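Local coordinates for protein response regulator (Xanthomonas campestris pv. campestris, PDB 3QYY) that probably synthesises the bacterial second messenger cyclic di-GMP through the GGDEF domain in this chain, which holds cyclic di-GMP and magnesium at its active site, at residues G61-A64 with G65-V68; R71-E74 with S75-W79; V98-S101 with E102-T106; R147-A150 with A151-A155. All blocks are in the same frame, centred on the assembly; numbering follows the deposited sequence.

How the contacts relate
Contacts 1 and 2 lie in series on helix 62-77, with centres about 16 Å apart, yet differ in chemistry. Contact 1, far from the chain's centre, turns polar atoms to a guanine of bound cyclic di-GMP and other side chains to solvent. Contact 2 sets one side of the same helix on strand 85-90 and helix 102-116. The start of that second helix is contact 3, a capped turn on the other side of the chain's centre from contact 1; it meets contact 2 where Trp79 packs on Val98. Contact 4, on helix 141-157, combines a buried face on the sheet with an acidic and aromatic face at the second subunit.

Contact 1: G61-A64 with G65-V68; sequences GHLA and GDRV. With C2E (9,9'-[(2R,3R,3aS,5S,7aR,9R,10R,10aS,12S,14aR)-3,5,10,12-tetrahydroxy-5,12-dioxidooctahydro-2H,7H-difuro[3,2-d:3',2'-j][1,3,7,9,2,8]tetraoxadiphosphacyclododecine-2,9-diyl]bis(2-amino-1,9-dihydro-6H-purin-6-one)), chain F.
His62 O and the carboxylate of Asp66, one turn apart at the start of helix 62-77, converge on a guanine of bound cyclic di-GMP, and this is the tight side of the contact. Asp66 OD1 accepts from C2E N11 at 2.6 Å and, more weakly, from the amino C2E N21 at 3.0 Å. The same C2E N21 reaches His62 O at 2.9 Å. That carbonyl oxygen also takes Asp66 N at 2.8 Å, so it serves helix and ligand together. Gly65, having no side chain, leaves room for the amino group: its C lies 3.5 Å from C2E N21. Asp66 CG sits beside its own backbone N (chi1 -81°), which carries OD1 over to the guanine. The other side is loose. There the His62 ring stands alongside the Asp66 carboxylate, planes 76° apart, with CD2 no closer than 4.2 Å to OD2; Leu63 is exposed, and Arg67 bends its chain outward. Lys54 and Asn57 of the same chain also bond the ligand, as do Arg22 and Trp89 of the second subunit. A carboxylate and a carbonyl set against a ring N-H and its neighbouring amino group match the donor pattern of guanine, consistent with selection for that base.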
loop_
_atom_site.group_PDB
_atom_site.type_symbol
_atom_site.label_atom_id
_atom_site.label_comp_id
_atom_site.label_asym_id
_atom_site.label_seq_id
_atom_site.Cartn_x
_atom_site.Cartn_y
_atom_site.Cartn_z
ATOM N N GLY B 61 1.573 3.013 19.075
ATOM C CA GLY B 61 2.942 3.273 18.655
ATOM C C GLY B 61 3.427 2.258 17.635
ATOM O O GLY B 61 2.865 1.167 17.532
ATOM N N HIS B 62 4.477 2.602 16.890
ATOM C CA HIS B 62 5.001 1.709 15.858
ATOM C C HIS B 62 5.647 0.433 16.382
ATOM O O HIS B 62 5.706 -0.567 15.670
ATOM C CB HIS B 62 5.999 2.440 14.948
ATOM C CG HIS B 62 7.309 2.753 15.600
ATOM N ND1 HIS B 62 7.508 3.873 16.378
ATOM C CD2 HIS B 62 8.487 2.086 15.592
ATOM C CE1 HIS B 62 8.754 3.883 16.818
ATOM N NE2 HIS B 62 9.370 2.810 16.355
ATOM N N LEU B 63 6.151 0.468 17.611
ATOM C CA LEU B 63 6.767 -0.720 18.187
ATOM C C LEU B 63 5.669 -1.768 18.380
ATOM O O LEU B 63 5.893 -2.964 18.180
ATOM C CB LEU B 63 7.436 -0.368 19.523
ATOM C CG LEU B 63 8.972 -0.426 19.629
ATOM C CD1 LEU B 63 9.643 0.023 18.337
ATOM C CD2 LEU B 63 9.424 0.441 20.806
ATOM N N ALA B 64 4.476 -1.312 18.752
ATOM C CA ALA B 64 3.349 -2.218 18.950
ATOM C C ALA B 64 2.919 -2.792 17.601
ATOM O O ALA B 64 2.617 -3.983 17.488
ATOM C CB ALA B 64 2.183 -1.480 19.607
ATOM N N GLY B 65 2.893 -1.937 16.582
ATOM C CA GLY B 65 2.521 -2.387 15.254
ATOM C C GLY B 65 3.550 -3.371 14.728
ATOM O O GLY B 65 3.203 -4.338 14.043
ATOM N N ASP B 66 4.822 -3.120 15.039
ATOM C CA ASP B 66 5.902 -4.009 14.611
ATOM C C ASP B 66 5.636 -5.390 15.199
ATOM O O ASP B 66 5.786 -6.411 14.524
ATOM C CB ASP B 66 7.261 -3.523 15.134
ATOM C CG ASP B 66 7.870 -2.418 14.295
ATOM O OD1 ASP B 66 7.270 -2.009 13.276
ATOM O OD2 ASP B 66 8.971 -1.959 14.670
ATOM N N ARG B 67 5.248 -5.413 16.471
ATOM C CA ARG B 67 4.972 -6.666 17.160
ATOM C C ARG B 67 3.824 -7.415 16.479
ATOM O O ARG B 67 3.822 -8.644 16.446
ATOM C CB ARG B 67 4.653 -6.397 18.641
ATOM C CG ARG B 67 4.573 -7.653 19.522
ATOM C CD ARG B 67 5.865 -8.488 19.488
ATOM N NE ARG B 67 7.020 -7.844 20.121
ATOM C CZ ARG B 67 7.142 -7.632 21.431
ATOM N NH1 ARG B 67 6.175 -8.010 22.262
ATOM N NH2 ARG B 67 8.236 -7.058 21.915
ATOM N N VAL B 68 2.853 -6.680 15.936
ATOM C CA VAL B 68 1.736 -7.314 15.240
ATOM C C VAL B 68 2.260 -8.070 14.017
ATOM O O VAL B 68 1.875 -9.212 13.773
ATOM C CB VAL B 68 0.686 -6.282 14.755
ATOM C CG1 VAL B 68 -0.421 -6.993 13.992
ATOM C CG2 VAL B 68 0.101 -5.528 15.939
HETATM P P1 C2E F . 1.336 4.312 6.470
HETATM O O2P C2E F . 2.682 4.336 7.151
HETATM O O1P C2E F . 0.541 5.579 6.568
HETATM O "O5'" C2E F . 1.485 3.989 4.935
HETATM C "C5'" C2E F . 0.308 3.914 4.104
HETATM C "C4'" C2E F . 0.775 3.554 2.702
HETATM O "O4'" C2E F . 1.778 4.391 2.164
HETATM C "C3'" C2E F . 1.349 2.144 2.637
HETATM O "O3'" C2E F . 0.306 1.160 2.548
HETATM C "C2'" C2E F . 2.241 2.257 1.438
HETATM O "O2'" C2E F . 1.473 1.933 0.268
HETATM C "C1'" C2E F . 2.743 3.694 1.386
HETATM N N9 C2E F . 4.062 3.793 2.050
HETATM C C8 C2E F . 4.337 4.406 3.226
HETATM N N7 C2E F . 5.646 4.318 3.534
HETATM C C5 C2E F . 6.232 3.646 2.545
HETATM C C6 C2E F . 7.615 3.209 2.228
HETATM O O6 C2E F . 8.562 3.479 3.010
HETATM N N1 C2E F . 7.829 2.524 1.077
HETATM C C2 C2E F . 6.822 2.225 0.208
HETATM N N2 C2E F . 7.099 1.545 -0.919
HETATM N N3 C2E F . 5.519 2.599 0.442
HETATM C C4 C2E F . 5.183 3.297 1.572
HETATM P P11 C2E F . 0.666 -0.220 3.295
HETATM O O21 C2E F . 1.952 -0.757 2.764
HETATM O O11 C2E F . -0.503 -1.102 3.031
HETATM O O5A C2E F . 0.795 0.033 4.850
HETATM C C5A C2E F . -0.342 0.522 5.561
HETATM C C4A C2E F . 0.008 0.742 7.005
HETATM O O4A C2E F . 0.575 -0.417 7.677
HETATM C C3A C2E F . 1.018 1.867 7.208
HETATM O O3A C2E F . 0.402 3.172 7.144
HETATM C C2A C2E F . 1.574 1.530 8.555
HETATM O O2A C2E F . 0.752 2.163 9.553
HETATM C C1A C2E F . 1.528 0.014 8.668
HETATM N N91 C2E F . 2.885 -0.568 8.467
HETATM C C81 C2E F . 3.465 -0.989 7.314
HETATM N N71 C2E F . 4.714 -1.463 7.535
HETATM C C51 C2E F . 4.956 -1.350 8.851
HETATM C C61 C2E F . 6.074 -1.659 9.789
HETATM O O61 C2E F . 7.148 -2.164 9.393
HETATM N N11 C2E F . 5.905 -1.377 11.104
HETATM C C21 C2E F . 4.753 -0.823 11.604
HETATM N N21 C2E F . 4.661 -0.568 12.931
HETATM N N31 C2E F . 3.693 -0.520 10.802
HETATM C C41 C2E F . 3.741 -0.758 9.448
#

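Contact 2: R71-E74 with S75-W79; sequences RLVE and SAYGW
Ser75 and Tyr77 meet Arg71, Leu72 and Val73 of the turn before in a local contact near the end of helix 62-77, which lies on the sheet of the GGDEF domain beside helix 102-116. The motif is a helical serine whose hydroxyl folds back on the preceding turn. Ser75 N gives a nearly straight bond to Arg71 O at 2.8 Å. Ser75 OG is held between its backbone N and carbonyl carbon (chi1 58°), and from there it lies 2.8 Å from Leu72 O and 3.0 Å from Arg71 O. Trp112 NE1 of helix 102-116 is bonded to the same hydroxyl, tying the two helices together at a polar point amid apolar contacts of Leu72 and Ala76 with the Trp112 ring. These two side chains also rest on Ile86 of strand 85-90.

Round the helix, Val73 and Tyr77 run side by side. Val73 CG1 meets the ring at CE2, 3.4 Å away, while the neighbouring Tyr77 CD2 comes within 3.3 Å of Val73 O. Having CG beside the backbone N (chi1 -82°) lays the ring along that earlier turn, and the hydroxyl at its far end is bonded to Glu18 O. Near the end of the helix Trp79 N bonds Ala76 O at 2.9 Å, and that oxygen stands 3.5 Å above the plane of the Trp79 ring, displaced toward its rim.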
loop_
_atom_site.group_PDB
_atom_site.type_symbol
_atom_site.label_atom_id
_atom_site.label_comp_id
_atom_site.label_asym_id
_atom_site.label_seq_id
_atom_site.Cartn_x
_atom_site.Cartn_y
_atom_site.Cartn_z
ATOM N N ARG B 71 4.192 -11.182 15.143
ATOM C CA ARG B 71 3.316 -12.267 15.580
ATOM C C ARG B 71 2.635 -12.947 14.394
ATOM O O ARG B 71 2.441 -14.164 14.393
ATOM C CB ARG B 71 2.245 -11.749 16.550
ATOM C CG ARG B 71 1.206 -10.846 15.910
ATOM C CD ARG B 71 0.008 -10.577 16.824
ATOM N NE ARG B 71 -0.759 -11.788 17.110
ATOM C CZ ARG B 71 -0.466 -12.658 18.073
ATOM N NH1 ARG B 71 0.583 -12.455 18.860
ATOM N NH2 ARG B 71 -1.220 -13.736 18.246
ATOM N N LEU B 72 2.272 -12.160 13.384
ATOM C CA LEU B 72 1.621 -12.709 12.200
ATOM C C LEU B 72 2.508 -13.770 11.559
ATOM O O LEU B 72 2.064 -14.887 11.288
ATOM C CB LEU B 72 1.323 -11.593 11.191
ATOM C CG LEU B 72 0.660 -11.969 9.859
ATOM C CD1 LEU B 72 0.006 -10.738 9.256
ATOM C CD2 LEU B 72 1.685 -12.555 8.895
ATOM N N VAL B 73 3.765 -13.413 11.320
ATOM C CA VAL B 73 4.719 -14.325 10.706
ATOM C C VAL B 73 5.063 -15.475 11.652
ATOM O O VAL B 73 5.190 -16.625 11.227
ATOM C CB VAL B 73 6.010 -13.573 10.301
ATOM C CG1 VAL B 73 7.057 -14.551 9.793
ATOM C CG2 VAL B 73 5.683 -12.550 9.216
ATOM N N GLU B 74 5.199 -15.161 12.936
ATOM C CA GLU B 74 5.519 -16.179 13.932
ATOM C C GLU B 74 4.447 -17.271 13.934
ATOM O O GLU B 74 4.762 -18.460 13.895
ATOM C CB GLU B 74 5.607 -15.555 15.329
ATOM C CG GLU B 74 6.118 -16.506 16.396
ATOM C CD GLU B 74 6.013 -15.931 17.798
ATOM O OE1 GLU B 74 6.585 -16.534 18.730
ATOM O OE2 GLU B 74 5.352 -14.882 17.969
ATOM N N SER B 75 3.184 -16.864 13.973
ATOM C CA SER B 75 2.083 -17.820 13.987
ATOM C C SER B 75 2.002 -18.622 12.689
ATOM O O SER B 75 1.596 -19.786 12.697
ATOM C CB SER B 75 0.756 -17.099 14.248
ATOM O OG SER B 75 0.497 -16.106 13.271
ATOM N N ALA B 76 2.388 -18.003 11.578
ATOM C CA ALA B 76 2.366 -18.684 10.289
ATOM C C ALA B 76 3.349 -19.853 10.316
ATOM O O ALA B 76 3.010 -20.974 9.929
ATOM C CB ALA B 76 2.734 -17.714 9.174
ATOM N N TYR B 77 4.571 -19.586 10.772
ATOM C CA TYR B 77 5.591 -20.626 10.856
ATOM C C TYR B 77 5.111 -21.764 11.756
ATOM O O TYR B 77 5.678 -22.859 11.746
ATOM C CB TYR B 77 6.904 -20.051 11.403
ATOM C CG TYR B 77 7.754 -19.351 10.366
ATOM C CD1 TYR B 77 8.212 -20.033 9.238
ATOM C CD2 TYR B 77 8.120 -18.012 10.519
ATOM C CE1 TYR B 77 9.016 -19.401 8.290
ATOM C CE2 TYR B 77 8.924 -17.372 9.575
ATOM C CZ TYR B 77 9.368 -18.072 8.465
ATOM O OH TYR B 77 10.169 -17.450 7.538
ATOM N N GLY B 78 4.057 -21.500 12.520
ATOM C CA GLY B 78 3.512 -22.504 13.416
ATOM C C GLY B 78 2.710 -23.594 12.729
ATOM O O GLY B 78 2.427 -24.630 13.334
ATOM N N TRP B 79 2.325 -23.374 11.475
ATOM C CA TRP B 79 1.561 -24.384 10.750
ATOM C C TRP B 79 2.128 -24.692 9.369
ATOM O O TRP B 79 1.819 -25.730 8.779
ATOM C CB TRP B 79 0.082 -23.973 10.623
ATOM C CG TRP B 79 -0.191 -22.677 9.893
ATOM C CD1 TRP B 79 -0.432 -21.453 10.456
ATOM C CD2 TRP B 79 -0.319 -22.496 8.474
ATOM N NE1 TRP B 79 -0.709 -20.525 9.478
ATOM C CE2 TRP B 79 -0.646 -21.137 8.253
ATOM C CE3 TRP B 79 -0.192 -23.349 7.369
ATOM C CZ2 TRP B 79 -0.849 -20.611 6.970
ATOM C CZ3 TRP B 79 -0.393 -22.826 6.090
ATOM C CH2 TRP B 79 -0.719 -21.469 5.905
#

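Contact 3: V98-S101 with E102-T106; sequences VHAS and EDEAT
The carboxylate of Glu104 lies with one flat face over Ala100 CB: OE2 and CD are each 3.8 Å from that methyl carbon, and OE1 is only slightly farther. The extended Glu104 chain thus bridges back from the first turn of helix 102-116 to the loop before it. In that loop the His99 ring takes no part in the turn; it meets the rings of Trp41 and Phe43, and His99 ND1 is hydrogen-bonded to Gln83 O.

Ser101 is the N-cap. Its OG, tucked between backbone N and carbonyl carbon (chi1 66°), accepts from Glu104 N in a long, weak capping bond of 3.5 Å. Its carbonyl does firmer work: Ala105 N reaches Ser101 O at 2.9 Å with an almost linear N-H angle of 175°. One residue on, Glu102 O receives two donors, Thr106 N at 2.8 Å and Thr106 OG1 at 2.9 Å, the hydroxyl coming from above the carbonyl plane (38° out of it).

Beneath this polar turn Val98 CG1 packs on Ala105 CB at 3.6 Å, and both residues rest on Phe46 of strand 44-50, joining the end of strand 93-98 to the helix. With Glu102, Asp103 and Glu104 gathered at the helix's amino end, their negative charges would probably interact favourably with the helix dipole.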
loop_
_atom_site.group_PDB
_atom_site.type_symbol
_atom_site.label_atom_id
_atom_site.label_comp_id
_atom_site.label_asym_id
_atom_site.label_seq_id
_atom_site.Cartn_x
_atom_site.Cartn_y
_atom_site.Cartn_z
ATOM N N VAL B 98 2.095 -22.529 -0.296
ATOM C CA VAL B 98 1.780 -23.801 0.346
ATOM C C VAL B 98 1.792 -24.942 -0.663
ATOM O O VAL B 98 1.022 -24.935 -1.626
ATOM C CB VAL B 98 0.387 -23.769 1.016
ATOM C CG1 VAL B 98 0.086 -25.124 1.658
ATOM C CG2 VAL B 98 0.329 -22.658 2.056
ATOM N N HIS B 99 2.672 -25.914 -0.446
ATOM C CA HIS B 99 2.747 -27.063 -1.334
ATOM C C HIS B 99 1.845 -28.171 -0.818
ATOM O O HIS B 99 2.304 -29.133 -0.196
ATOM C CB HIS B 99 4.186 -27.568 -1.465
ATOM C CG HIS B 99 5.018 -26.763 -2.414
ATOM N ND1 HIS B 99 5.993 -25.885 -1.993
ATOM C CD2 HIS B 99 5.001 -26.686 -3.765
ATOM C CE1 HIS B 99 6.542 -25.304 -3.045
ATOM N NE2 HIS B 99 5.957 -25.772 -4.132
ATOM N N ALA B 100 0.553 -28.009 -1.084
ATOM C CA ALA B 100 -0.479 -28.957 -0.684
ATOM C C ALA B 100 -1.672 -28.724 -1.605
ATOM O O ALA B 100 -1.668 -27.788 -2.399
ATOM C CB ALA B 100 -0.883 -28.709 0.757
ATOM N N SER B 101 -2.689 -29.574 -1.509
ATOM C CA SER B 101 -3.875 -29.410 -2.346
ATOM C C SER B 101 -4.584 -28.118 -1.938
ATOM O O SER B 101 -4.461 -27.668 -0.797
ATOM C CB SER B 101 -4.824 -30.597 -2.161
ATOM O OG SER B 101 -5.358 -30.614 -0.848
ATOM N N GLU B 102 -5.330 -27.524 -2.862
ATOM C CA GLU B 102 -6.031 -26.279 -2.572
ATOM C C GLU B 102 -6.924 -26.356 -1.333
ATOM O O GLU B 102 -6.919 -25.447 -0.499
ATOM C CB GLU B 102 -6.864 -25.838 -3.780
ATOM C CG GLU B 102 -7.526 -24.478 -3.586
ATOM C CD GLU B 102 -8.301 -24.019 -4.801
ATOM O OE1 GLU B 102 -8.818 -22.881 -4.777
ATOM O OE2 GLU B 102 -8.397 -24.790 -5.778
ATOM N N ASP B 103 -7.695 -27.433 -1.210
ATOM C CA ASP B 103 -8.581 -27.596 -0.058
ATOM C C ASP B 103 -7.817 -27.519 1.260
ATOM O O ASP B 103 -8.181 -26.759 2.157
ATOM C CB ASP B 103 -9.321 -28.935 -0.141
ATOM C CG ASP B 103 -10.371 -28.954 -1.236
ATOM O OD1 ASP B 103 -10.946 -30.033 -1.488
ATOM O OD2 ASP B 103 -10.625 -27.890 -1.841
ATOM N N GLU B 104 -6.757 -28.308 1.373
ATOM C CA GLU B 104 -5.949 -28.327 2.585
ATOM C C GLU B 104 -5.328 -26.958 2.852
ATOM O O GLU B 104 -5.431 -26.423 3.954
ATOM C CB GLU B 104 -4.847 -29.380 2.459
ATOM C CG GLU B 104 -3.882 -29.419 3.635
ATOM C CD GLU B 104 -2.824 -30.499 3.488
ATOM O OE1 GLU B 104 -1.894 -30.538 4.321
ATOM O OE2 GLU B 104 -2.926 -31.310 2.541
ATOM N N ALA B 105 -4.687 -26.394 1.835
ATOM C CA ALA B 105 -4.047 -25.091 1.966
ATOM C C ALA B 105 -5.032 -24.008 2.392
ATOM O O ALA B 105 -4.780 -23.267 3.343
ATOM C CB ALA B 105 -3.382 -24.707 0.649
ATOM N N THR B 106 -6.157 -23.923 1.688
ATOM C CA THR B 106 -7.176 -22.923 1.979
ATOM C C THR B 106 -7.802 -23.079 3.360
ATOM O O THR B 106 -8.027 -22.093 4.061
ATOM C CB THR B 106 -8.287 -22.954 0.915
ATOM O OG1 THR B 106 -7.716 -22.655 -0.366
ATOM C CG2 THR B 106 -9.368 -21.927 1.235
#

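Contact 4: R147-A150 with A151-A155; sequences RADA and AMYRA
Helix 141-157 is the crossover of the beta-alpha-beta unit that links the neighbouring parallel strands 128-134 and 162-165, and in its middle Asp149, Met152 and Tyr153 meet across one turn. Asp149 sends its carboxylate to the edge of the Tyr153 ring: OD2 lies in the ring plane, 3.2 Å from CE2, and the carboxylate and ring planes stand 71° apart. With CG anti to the backbone N (chi1 -165°), the acid crosses the ring obliquely at this CE2 edge. The Met152 methyl lies over one face instead, CE standing 3.8 Å above the ring centre, helped by bends at chi2 and chi3.

A water closes the ring-acid pair: it donates to Asp149 OD1 at 2.7 Å and accepts from Tyr153 OH, also at 2.7 Å. Asp149 OD2 has a stronger partner in Lys54 of the second subunit, a salt bridge, and Tyr153 packs on the same lysine. Both oxygens of the acid are thereby engaged, one by water and one across the dimer. Below, Tyr153 N bonds Asp149 O at 3.1 Å as an ordinary helical link. Arg154 folds back over the helix, with Ala151 CA 3.6 Å above the plane of its guanidinium, offset toward the rim.

The buried side of the helix seats itself on the sheet: Ala148 touches Val47 and Ala133, Met152 reaches Val47 and the magnesium ligand Asp49 of strand 44-50, and Ala155 lies against Val164 of strand 162-165, which the exposed Arg154 also touches at the margin.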
loop_
_atom_site.group_PDB
_atom_site.type_symbol
_atom_site.label_atom_id
_atom_site.label_comp_id
_atom_site.label_asym_id
_atom_site.label_seq_id
_atom_site.Cartn_x
_atom_site.Cartn_y
_atom_site.Cartn_z
ATOM N N ARG B 147 -2.845 -13.644 -10.714
ATOM C CA ARG B 147 -4.139 -14.215 -10.356
ATOM C C ARG B 147 -4.431 -14.076 -8.865
ATOM O O ARG B 147 -5.523 -13.664 -8.472
ATOM C CB ARG B 147 -4.200 -15.691 -10.763
ATOM C CG ARG B 147 -4.244 -15.911 -12.268
ATOM C CD ARG B 147 -4.319 -17.390 -12.607
ATOM N NE ARG B 147 -4.412 -17.614 -14.047
ATOM C CZ ARG B 147 -4.517 -18.813 -14.610
ATOM N NH1 ARG B 147 -4.543 -19.902 -13.853
ATOM N NH2 ARG B 147 -4.590 -18.924 -15.929
ATOM N N ALA B 148 -3.452 -14.423 -8.036
ATOM C CA ALA B 148 -3.612 -14.328 -6.588
ATOM C C ALA B 148 -3.782 -12.873 -6.157
ATOM O O ALA B 148 -4.604 -12.561 -5.297
ATOM C CB ALA B 148 -2.400 -14.934 -5.893
ATOM N N ASP B 149 -3.001 -11.986 -6.763
ATOM C CA ASP B 149 -3.053 -10.561 -6.438
ATOM C C ASP B 149 -4.426 -9.983 -6.764
ATOM O O ASP B 149 -5.006 -9.248 -5.965
ATOM C CB ASP B 149 -1.954 -9.815 -7.210
ATOM C CG ASP B 149 -1.695 -8.411 -6.668
ATOM O OD1 ASP B 149 -1.642 -8.248 -5.432
ATOM O OD2 ASP B 149 -1.521 -7.473 -7.477
ATOM N N ALA B 150 -4.948 -10.319 -7.940
ATOM C CA ALA B 150 -6.262 -9.826 -8.347
ATOM C C ALA B 150 -7.329 -10.348 -7.390
ATOM O O ALA B 150 -8.280 -9.640 -7.061
ATOM C CB ALA B 150 -6.573 -10.266 -9.773
ATOM N N ALA B 151 -7.164 -11.588 -6.940
ATOM C CA ALA B 151 -8.115 -12.197 -6.021
ATOM C C ALA B 151 -8.101 -11.461 -4.685
ATOM O O ALA B 151 -9.151 -11.246 -4.073
ATOM C CB ALA B 151 -7.781 -13.677 -5.819
ATOM N N MET B 152 -6.910 -11.081 -4.230
ATOM C CA MET B 152 -6.777 -10.351 -2.973
ATOM C C MET B 152 -7.528 -9.022 -3.075
ATOM O O MET B 152 -8.265 -8.646 -2.163
ATOM C CB MET B 152 -5.289 -10.110 -2.656
ATOM C CG MET B 152 -5.019 -9.317 -1.381
ATOM S SD MET B 152 -5.208 -7.523 -1.596
ATOM C CE MET B 152 -3.622 -7.100 -2.362
ATOM N N TYR B 153 -7.355 -8.324 -4.193
ATOM C CA TYR B 153 -8.026 -7.043 -4.400
ATOM C C TYR B 153 -9.547 -7.174 -4.399
ATOM O O TYR B 153 -10.254 -6.258 -3.977
ATOM C CB TYR B 153 -7.548 -6.394 -5.703
ATOM C CG TYR B 153 -6.186 -5.747 -5.580
ATOM C CD1 TYR B 153 -5.983 -4.664 -4.719
ATOM C CD2 TYR B 153 -5.094 -6.227 -6.303
ATOM C CE1 TYR B 153 -4.721 -4.078 -4.582
ATOM C CE2 TYR B 153 -3.831 -5.648 -6.173
ATOM C CZ TYR B 153 -3.652 -4.577 -5.314
ATOM O OH TYR B 153 -2.405 -4.013 -5.186
ATOM N N ARG B 154 -10.056 -8.309 -4.870
ATOM C CA ARG B 154 -11.496 -8.516 -4.857
ATOM C C ARG B 154 -11.955 -8.688 -3.418
ATOM O O ARG B 154 -13.011 -8.199 -3.035
ATOM C CB ARG B 154 -11.887 -9.745 -5.679
ATOM C CG ARG B 154 -11.813 -9.522 -7.179
ATOM C CD ARG B 154 -12.811 -10.405 -7.918
ATOM N NE ARG B 154 -12.504 -11.827 -7.799
ATOM C CZ ARG B 154 -11.421 -12.404 -8.311
ATOM N NH1 ARG B 154 -10.531 -11.680 -8.982
ATOM N NH2 ARG B 154 -11.227 -13.707 -8.154
ATOM N N ALA B 155 -11.153 -9.381 -2.616
ATOM C CA ALA B 155 -11.487 -9.587 -1.213
ATOM C C ALA B 155 -11.476 -8.245 -0.486
ATOM O O ALA B 155 -12.388 -7.927 0.275
ATOM C CB ALA B 155 -10.484 -10.535 -0.568
HETATM O O HOH W 1 -0.611 -5.952 -4.587
#